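Long-range contacts in NLP/P60 family protein (Bacillus cereus ATCC 10987, PDB 3H41), which probably cleaves the gamma-D-glutamyl-L-lysine bond of murein peptides as a cysteine peptidase, releasing L-Ala-D-Glu during peptidoglycan degradation: residues A[274-279]-A[291-295]; A[191-196]-A[223-227]; A[247-251]-A[303-308]. One frame throughout, in Å; residues are numbered along the deposited sequence. Where two conformers were deposited one is given.

Interaction 1 of 3, residues A[274-279]-A[291-295]; sequences IGDGNM and IIPLN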
loop_
_atom_site.group_PDB
_atom_site.type_symbol
_atom_site.label_atom_id
_atom_site.label_comp_id
_atom_site.label_asym_id
_atom_site.label_seq_id
_atom_site.Cartn_x
_atom_site.Cartn_y
_atom_site.Cartn_z
ATOM N N ILE A 274 -16.364 -1.701 -11.424
ATOM C CA ILE A 274 -16.852 -0.309 -11.231
ATOM C C ILE A 274 -18.220 -0.087 -11.877
ATOM O O ILE A 274 -18.702 1.054 -11.969
ATOM C CB ILE A 274 -15.800 0.763 -11.685
ATOM C CG1 ILE A 274 -15.678 0.873 -13.213
ATOM C CG2 ILE A 274 -14.421 0.462 -11.055
ATOM C CD1 ILE A 274 -14.916 2.152 -13.724
ATOM N N GLY A 275 -18.860 -1.189 -12.275
ATOM C CA GLY A 275 -20.176 -1.144 -12.945
ATOM C C GLY A 275 -20.120 -0.891 -14.437
ATOM O O GLY A 275 -19.065 -0.547 -14.992
ATOM N N ASP A 276 -21.275 -1.079 -15.091
ATOM C CA ASP A 276 -21.415 -0.916 -16.543
ATOM C C ASP A 276 -20.391 -1.729 -17.347
ATOM O O ASP A 276 -19.969 -1.308 -18.401
ATOM C CB ASP A 276 -21.318 0.550 -16.921
ATOM C CG ASP A 276 -22.440 1.396 -16.297
ATOM O OD1 ASP A 276 -23.569 0.884 -16.090
ATOM O OD2 ASP A 276 -22.182 2.582 -16.009
ATOM N N GLY A 277 -19.949 -2.864 -16.813
ATOM C CA GLY A 277 -19.049 -3.747 -17.551
ATOM C C GLY A 277 -17.571 -3.393 -17.457
ATOM O O GLY A 277 -16.745 -4.034 -18.119
ATOM N N ASN A 278 -17.230 -2.379 -16.652
ATOM C CA ASN A 278 -15.830 -1.908 -16.545
ATOM C C ASN A 278 -15.193 -2.237 -15.193
ATOM O O ASN A 278 -15.892 -2.556 -14.226
ATOM C CB ASN A 278 -15.741 -0.416 -16.792
ATOM C CG ASN A 278 -16.112 -0.047 -18.200
ATOM O OD1 ASN A 278 -15.755 -0.756 -19.148
ATOM N ND2 ASN A 278 -16.892 1.032 -18.350
HETATM N N MSE A 279 -13.868 -2.190 -15.153
HETATM C CA MSE A 279 -13.118 -2.469 -13.928
HETATM C C MSE A 279 -11.936 -1.522 -13.847
HETATM O O MSE A 279 -11.496 -0.982 -14.847
HETATM C CB MSE A 279 -12.649 -3.914 -13.845
HETATM C CG MSE A 279 -11.711 -4.301 -14.935
HETATM SE SE MSE A 279 -11.494 -6.220 -15.006
HETATM C CE MSE A 279 -9.974 -6.064 -16.047
ATOM N N ILE A 291 -8.758 2.095 -16.322
ATOM C CA ILE A 291 -10.086 1.517 -16.380
ATOM C C ILE A 291 -10.252 0.812 -17.735
ATOM O O ILE A 291 -10.039 1.424 -18.783
ATOM C CB ILE A 291 -11.168 2.618 -16.208
ATOM C CG1 ILE A 291 -11.251 3.087 -14.744
ATOM C CG2 ILE A 291 -12.513 2.157 -16.710
ATOM C CD1 ILE A 291 -12.026 4.373 -14.527
ATOM N N ILE A 292 -10.647 -0.447 -17.720
ATOM C CA ILE A 292 -10.877 -1.230 -18.949
ATOM C C ILE A 292 -12.123 -2.117 -18.831
ATOM O O ILE A 292 -12.636 -2.365 -17.726
ATOM C CB ILE A 292 -9.650 -2.126 -19.356
ATOM C CG1 ILE A 292 -9.323 -3.173 -18.296
ATOM C CG2 ILE A 292 -8.422 -1.290 -19.697
ATOM C CD1 ILE A 292 -8.301 -4.205 -18.788
ATOM N N PRO A 293 -12.617 -2.615 -19.966
ATOM C CA PRO A 293 -13.774 -3.484 -19.847
ATOM C C PRO A 293 -13.387 -4.789 -19.216
ATOM O O PRO A 293 -12.246 -5.256 -19.437
ATOM C CB PRO A 293 -14.188 -3.751 -21.314
ATOM C CG PRO A 293 -13.585 -2.626 -22.113
ATOM C CD PRO A 293 -12.358 -2.168 -21.352
ATOM N N LEU A 294 -14.329 -5.417 -18.506
ATOM C CA LEU A 294 -14.131 -6.773 -18.013
ATOM C C LEU A 294 -13.960 -7.739 -19.189
ATOM O O LEU A 294 -13.146 -8.659 -19.146
ATOM C CB LEU A 294 -15.304 -7.192 -17.126
ATOM C CG LEU A 294 -15.316 -8.615 -16.559
ATOM C CD1 LEU A 294 -13.996 -9.020 -15.819
ATOM C CD2 LEU A 294 -16.511 -8.718 -15.660
ATOM N N ASN A 295 -14.704 -7.488 -20.253
ATOM C CA ASN A 295 -14.608 -8.229 -21.480
ATOM C C ASN A 295 -13.423 -7.783 -22.321
ATOM O O ASN A 295 -13.604 -7.315 -23.430
ATOM C CB ASN A 295 -15.888 -8.024 -22.283
ATOM C CG ASN A 295 -16.021 -9.014 -23.415
ATOM O OD1 ASN A 295 -15.490 -10.129 -23.346
ATOM N ND2 ASN A 295 -16.707 -8.605 -24.484
HETATM O O HOH W 1 -17.188 -5.620 -20.279
#
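G277 O, the last carbonyl before the strand that starts at N278, accepts a hydrogen bond from L294 N at 2.8 Å. The bond is almost straight at the hydrogen (174°), although the donor stands somewhat out of the carbonyl plane. A water donates a second bond to the same oxygen at 2.7 Å and accepts from N295 N, so the carbonyl is gripped twice and the chain just past the strand is tied to the turn. One step further along, M279 and I292 form the hydrogen-bonded antiparallel pair. M279 N gives to I292 O at 2.9 Å, and I292 N gives to M279 O at 3.0 Å. Between these bonded places lies the non-hydrogen-bonded pair of N278 and P293, a position where the missing N-H of proline costs the ladder nothing. N278 instead spends its backbone on the other neighbour: N278 O accepts from I274 N and N278 N gives to G275 O, which closes the type I' turn from G275 to N278. The N278 carboxamide leans over the proline, with OD1 3.4 Å from P293 CA. On the face shared by M279 and I292, M279, a selenomethionine, sets CG between its backbone N and carbonyl carbon (chi1 62°), and the chain then runs extended beside I292, which points the same way. Its CE meets I292 CD1 at 3.7 Å, while SE passes across L294 CD1. At the other end, I274 and I291 cross at about a right angle, methyl against methyl. Y299 covers M279 and I292, and P293 O accepts a bond from T296. Backbone bonding thus sets the register of this hairpin at the edge of the NlpC/P60 sheet, while the side chains contribute almost purely apolar contacts.

Interaction 2 of 3, residues A[191-196]-A[223-227]; sequences DLINTG and IYKSH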
loop_
_atom_site.group_PDB
_atom_site.type_symbol
_atom_site.label_atom_id
_atom_site.label_comp_id
_atom_site.label_asym_id
_atom_site.label_seq_id
_atom_site.Cartn_x
_atom_site.Cartn_y
_atom_site.Cartn_z
ATOM N N ASP A 191 -17.374 5.359 -3.084
ATOM C CA ASP A 191 -16.215 5.900 -2.344
ATOM C C ASP A 191 -14.916 5.163 -2.739
ATOM O O ASP A 191 -13.870 5.783 -2.942
ATOM C CB ASP A 191 -16.375 5.762 -0.841
ATOM C CG ASP A 191 -17.678 6.404 -0.287
ATOM O OD1 ASP A 191 -18.302 7.210 -0.975
ATOM O OD2 ASP A 191 -18.045 6.076 0.853
ATOM N N LEU A 192 -14.998 3.837 -2.802
ATOM C CA LEU A 192 -13.882 2.980 -3.219
ATOM C C LEU A 192 -13.454 3.285 -4.657
ATOM O O LEU A 192 -12.273 3.414 -4.941
ATOM C CB LEU A 192 -14.248 1.512 -3.115
ATOM C CG LEU A 192 -14.706 0.922 -1.763
ATOM C CD1 LEU A 192 -15.123 -0.495 -1.967
ATOM C CD2 LEU A 192 -13.641 1.009 -0.675
ATOM N N ILE A 193 -14.439 3.477 -5.526
ATOM C CA ILE A 193 -14.191 3.717 -6.917
ATOM C C ILE A 193 -13.520 5.074 -7.072
ATOM O O ILE A 193 -12.513 5.208 -7.778
ATOM C CB ILE A 193 -15.508 3.588 -7.759
ATOM C CG1 ILE A 193 -15.983 2.125 -7.695
ATOM C CG2 ILE A 193 -15.279 4.088 -9.187
ATOM C CD1 ILE A 193 -17.346 1.837 -8.315
ATOM N N ASN A 194 -14.043 6.052 -6.345
ATOM C CA ASN A 194 -13.541 7.389 -6.420
ATOM C C ASN A 194 -12.119 7.424 -5.909
ATOM O O ASN A 194 -11.251 8.121 -6.489
ATOM C CB ASN A 194 -14.485 8.365 -5.678
ATOM C CG ASN A 194 -15.677 8.738 -6.538
ATOM O OD1 ASN A 194 -15.558 8.800 -7.770
ATOM N ND2 ASN A 194 -16.834 8.906 -5.918
ATOM N N THR A 195 -11.858 6.631 -4.874
ATOM C CA THR A 195 -10.497 6.482 -4.359
ATOM C C THR A 195 -9.546 5.959 -5.435
ATOM O O THR A 195 -8.522 6.555 -5.715
ATOM C CB THR A 195 -10.446 5.608 -3.086
ATOM O OG1 THR A 195 -11.105 6.305 -2.006
ATOM C CG2 THR A 195 -8.983 5.316 -2.684
ATOM N N GLY A 196 -9.918 4.862 -6.069
ATOM C CA GLY A 196 -9.128 4.301 -7.160
ATOM C C GLY A 196 -8.885 5.257 -8.279
ATOM O O GLY A 196 -7.752 5.347 -8.780
ATOM N N ILE A 223 -6.916 0.474 -1.158
ATOM C CA ILE A 223 -8.218 1.129 -1.318
ATOM C C ILE A 223 -9.139 0.677 -0.189
ATOM O O ILE A 223 -9.751 1.512 0.502
ATOM C CB ILE A 223 -8.875 0.755 -2.653
ATOM C CG1 ILE A 223 -8.199 1.506 -3.804
ATOM C CG2 ILE A 223 -10.369 1.086 -2.643
ATOM C CD1 ILE A 223 -8.645 1.024 -5.155
ATOM N N TYR A 224 -9.200 -0.639 0.034
ATOM C CA TYR A 224 -10.065 -1.145 1.118
ATOM C C TYR A 224 -9.573 -0.748 2.499
ATOM O O TYR A 224 -10.379 -0.331 3.321
ATOM C CB TYR A 224 -10.273 -2.653 0.993
ATOM C CG TYR A 224 -11.433 -2.982 0.093
ATOM C CD1 TYR A 224 -12.749 -3.094 0.629
ATOM C CD2 TYR A 224 -11.279 -3.167 -1.270
ATOM C CE1 TYR A 224 -13.815 -3.380 -0.160
ATOM C CE2 TYR A 224 -12.378 -3.451 -2.075
ATOM C CZ TYR A 224 -13.643 -3.565 -1.493
ATOM O OH TYR A 224 -14.755 -3.830 -2.241
ATOM N N LYS A 225 -8.266 -0.833 2.733
ATOM C CA LYS A 225 -7.700 -0.580 4.045
ATOM C C LYS A 225 -7.918 0.864 4.481
ATOM O O LYS A 225 -8.244 1.131 5.658
ATOM C CB LYS A 225 -6.217 -0.897 4.061
ATOM C CG LYS A 225 -5.638 -0.728 5.460
ATOM C CD LYS A 225 -4.636 -1.764 5.856
ATOM C CE LYS A 225 -3.995 -1.421 7.206
ATOM N NZ LYS A 225 -2.548 -1.833 7.300
ATOM N N SER A 226 -7.794 1.772 3.517
ATOM C CA SER A 226 -7.996 3.218 3.760
ATOM C C SER A 226 -9.430 3.580 4.099
ATOM O O SER A 226 -9.690 4.693 4.589
ATOM C CB SER A 226 -7.518 4.027 2.554
ATOM O OG SER A 226 -8.368 3.907 1.412
ATOM N N HIS A 227 -10.356 2.668 3.809
ATOM C CA HIS A 227 -11.772 2.815 4.120
ATOM C C HIS A 227 -12.208 1.854 5.239
ATOM O O HIS A 227 -13.418 1.536 5.387
ATOM C CB HIS A 227 -12.614 2.598 2.851
ATOM C CG HIS A 227 -12.498 3.721 1.874
ATOM N ND1 HIS A 227 -13.167 4.915 2.042
ATOM C CD2 HIS A 227 -11.748 3.864 0.753
ATOM C CE1 HIS A 227 -12.875 5.726 1.038
ATOM N NE2 HIS A 227 -12.005 5.122 0.248
#
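T195 OG1 is held from two sides: it accepts a hydrogen bond from H227 NE2 at 2.7 Å and donates its own to D191 O, one helical turn back, at 3.0 Å. With chi1 at -67° the hydroxyl sits beside its own backbone N, close to that carbonyl, which lets one threonine serve both the helix and the neighbouring segment. D191 O in turn receives two donors, T195 N at 2.9 Å and T195 OG1, arriving from opposite faces of the carbonyl plane. The imidazole of H227 approaches edge-on, with the hydroxyl oxygen only 2° out of the ring plane, so NE2 must carry a proton here. The D191 carboxylate turns to its own helix instead, OD2 accepting from A188 N; it lies 5.2 Å from H227 ND1, near enough perhaps to favour a proton there too.

Beside this polar link L192 carries the apolar part of the contact. Its two methyls divide the work: CD1 reaches the phenol end of Y224, 3.4 Å from CZ, while CD2 lies over one face of that ring and also touches H227 CD2 at 3.7 Å and I223 CG2. The Y224 hydroxyl itself is bonded to G253 O. I223 points toward the other helix, its CD1 resting 3.9 Å from G196 CA, where the lack of a side chain leaves room for it, and its CG1 sliding past the methyl of T195. L192 also touches M272, so helix 189-197 meets the sheet as well as the other helix. Such packing belongs to the papain-like core of NlpC/P60 peptidases, in which helix 218-225, starting just after C216, the probable nucleophile, packs on helix 189-197, and that helix in turn on strand 267-275.

Interaction 3 of 3, residues A[247-251]-A[303-308]; sequences KEHLQ and YAGARR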
loop_
_atom_site.group_PDB
_atom_site.type_symbol
_atom_site.label_atom_id
_atom_site.label_comp_id
_atom_site.label_asym_id
_atom_site.label_seq_id
_atom_site.Cartn_x
_atom_site.Cartn_y
_atom_site.Cartn_z
ATOM N N LYS A 247 -20.991 -14.490 -11.350
ATOM C CA LYS A 247 -20.838 -13.547 -12.467
ATOM C C LYS A 247 -22.105 -12.720 -12.703
ATOM O O LYS A 247 -22.036 -11.512 -12.970
ATOM C CB LYS A 247 -20.438 -14.315 -13.734
ATOM C CG LYS A 247 -20.396 -13.508 -15.042
ATOM C CD LYS A 247 -19.003 -13.028 -15.422
ATOM C CE LYS A 247 -19.017 -12.459 -16.813
ATOM N NZ LYS A 247 -20.010 -11.374 -16.911
ATOM N N GLU A 248 -23.263 -13.358 -12.576
ATOM C CA GLU A 248 -24.554 -12.693 -12.794
ATOM C C GLU A 248 -24.909 -11.672 -11.715
ATOM O O GLU A 248 -25.872 -10.913 -11.881
ATOM C CB GLU A 248 -25.684 -13.736 -12.853
ATOM N N HIS A 249 -24.162 -11.674 -10.611
ATOM C CA HIS A 249 -24.464 -10.830 -9.462
ATOM C C HIS A 249 -23.386 -9.791 -9.114
ATOM O O HIS A 249 -23.419 -9.198 -8.015
ATOM C CB HIS A 249 -24.782 -11.713 -8.262
ATOM C CG HIS A 249 -26.164 -12.281 -8.307
ATOM N ND1 HIS A 249 -26.454 -13.488 -8.902
ATOM C CD2 HIS A 249 -27.344 -11.787 -7.864
ATOM C CE1 HIS A 249 -27.749 -13.725 -8.806
ATOM N NE2 HIS A 249 -28.312 -12.708 -8.178
ATOM N N LEU A 250 -22.487 -9.524 -10.062
ATOM C CA LEU A 250 -21.421 -8.571 -9.836
ATOM C C LEU A 250 -21.977 -7.192 -9.525
ATOM O O LEU A 250 -22.898 -6.718 -10.192
ATOM C CB LEU A 250 -20.487 -8.454 -11.032
ATOM C CG LEU A 250 -19.380 -9.458 -11.262
ATOM C CD1 LEU A 250 -18.605 -9.000 -12.499
ATOM C CD2 LEU A 250 -18.477 -9.537 -10.072
ATOM N N GLN A 251 -21.401 -6.559 -8.510
ATOM C CA GLN A 251 -21.758 -5.198 -8.105
ATOM C C GLN A 251 -20.502 -4.322 -7.998
ATOM O O GLN A 251 -19.391 -4.815 -7.831
ATOM C CB GLN A 251 -22.495 -5.204 -6.753
ATOM C CG GLN A 251 -23.912 -5.724 -6.870
ATOM C CD GLN A 251 -24.588 -5.958 -5.516
ATOM O OE1 GLN A 251 -24.099 -5.517 -4.459
ATOM N NE2 GLN A 251 -25.724 -6.652 -5.547
ATOM N N TYR A 303 -10.971 -15.301 -16.211
ATOM C CA TYR A 303 -11.921 -14.990 -15.161
ATOM C C TYR A 303 -11.982 -16.157 -14.180
ATOM O O TYR A 303 -12.238 -17.301 -14.576
ATOM C CB TYR A 303 -13.296 -14.716 -15.748
ATOM C CG TYR A 303 -14.290 -14.264 -14.726
ATOM C CD1 TYR A 303 -14.364 -12.928 -14.348
ATOM C CD2 TYR A 303 -15.133 -15.180 -14.086
ATOM C CE1 TYR A 303 -15.267 -12.510 -13.376
ATOM C CE2 TYR A 303 -16.049 -14.760 -13.098
ATOM C CZ TYR A 303 -16.105 -13.414 -12.762
ATOM O OH TYR A 303 -16.978 -12.947 -11.805
ATOM N N ALA A 304 -11.727 -15.870 -12.904
ATOM C CA ALA A 304 -11.639 -16.898 -11.886
ATOM C C ALA A 304 -12.474 -16.582 -10.661
ATOM O O ALA A 304 -12.124 -17.012 -9.560
ATOM C CB ALA A 304 -10.186 -17.095 -11.466
ATOM N N GLY A 305 -13.510 -15.787 -10.834
ATOM C CA GLY A 305 -14.490 -15.547 -9.759
ATOM C C GLY A 305 -14.403 -14.143 -9.171
ATOM O O GLY A 305 -13.613 -13.325 -9.614
ATOM N N ALA A 306 -15.277 -13.856 -8.216
ATOM C CA ALA A 306 -15.393 -12.522 -7.657
ATOM C C ALA A 306 -15.725 -12.629 -6.178
ATOM O O ALA A 306 -16.381 -13.604 -5.744
ATOM C CB ALA A 306 -16.440 -11.688 -8.425
ATOM N N ARG A 307 -15.236 -11.656 -5.402
ATOM C CA ARG A 307 -15.463 -11.606 -3.950
ATOM C C ARG A 307 -16.030 -10.248 -3.528
ATOM O O ARG A 307 -15.631 -9.191 -4.072
ATOM C CB ARG A 307 -14.138 -11.819 -3.235
ATOM C CG ARG A 307 -13.597 -13.211 -3.347
ATOM C CD ARG A 307 -14.331 -14.092 -2.310
ATOM N NE ARG A 307 -14.389 -15.456 -2.714
ATOM C CZ ARG A 307 -14.473 -16.485 -1.880
ATOM N NH1 ARG A 307 -14.486 -16.337 -0.547
ATOM N NH2 ARG A 307 -14.520 -17.681 -2.395
ATOM N N ARG A 308 -16.922 -10.268 -2.537
ATOM C CA ARG A 308 -17.498 -9.047 -1.979
ATOM C C ARG A 308 -17.044 -8.833 -0.531
ATOM O O ARG A 308 -17.093 -9.720 0.308
ATOM C CB ARG A 308 -19.022 -9.072 -2.094
ATOM C CG ARG A 308 -19.764 -7.799 -1.618
ATOM C CD ARG A 308 -21.252 -7.846 -2.012
ATOM N NE ARG A 308 -21.345 -8.007 -3.452
ATOM C CZ ARG A 308 -22.369 -8.501 -4.125
ATOM N NH1 ARG A 308 -23.479 -8.903 -3.506
ATOM N NH2 ARG A 308 -22.268 -8.616 -5.439
#
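R308 reaches across to H249 and Q251 and has more surface buried by the contact than any other residue. Its chain leaves the strand with CG anti to the backbone N and bends at chi3 (-57°), which brings the guanidinium edge to H249 O: NH2 donates at 2.9 Å, with the oxygen nearly in the guanidinium plane but the bond bent to 134° at the hydrogen. Q251 lays its amide flat over one face, the two planes 9° apart in a stack and OE1 above the centre, 3.5 Å from R308 CZ. NH2 also forms a salt bridge with D254, whose OD2 accepts from Q251 N as well, so one carboxylate positions both partners.

Strand 303-308 runs between strands 243-245 and 255-259 in the antiparallel sheet of the NlpC/P60 domain, and loop 247-251 arches over one of its faces on the way from one neighbour to the other.

Y303, the second large contributor, sits under this arch. K247 CD lies over its ring, 4.2 Å from the centroid, a CH-pi contact left doubtful by two deposited lysine conformers. G305 N backs the opposite face. L250 pushes CD2 against A306 CB at 3.4 Å, tighter than usual carbon packing, and toward Y303 OH.

Interactions 1 and 3 share the six-stranded sheet, their centres 12 Å apart, and meet through L294: its CD2 lies 3.8 Å from L250 CD1, and its CD1 4.2 Å from Y303 CD1. Interaction 2 joins two helices, one of which reaches that sheet where I193 CD1 packs 3.7 Å from I274 CA, linking it to interaction 1 with centres 17 Å apart; it does not touch interaction 3. Interaction 1 comes nearest the catalytic centre: side chain to side chain, I292 is about 4 Å from H281 and M279 about 5 Å from H269, both assigned to the active site, whereas bound D-glutamate is about 13 Å from the M279 side chain.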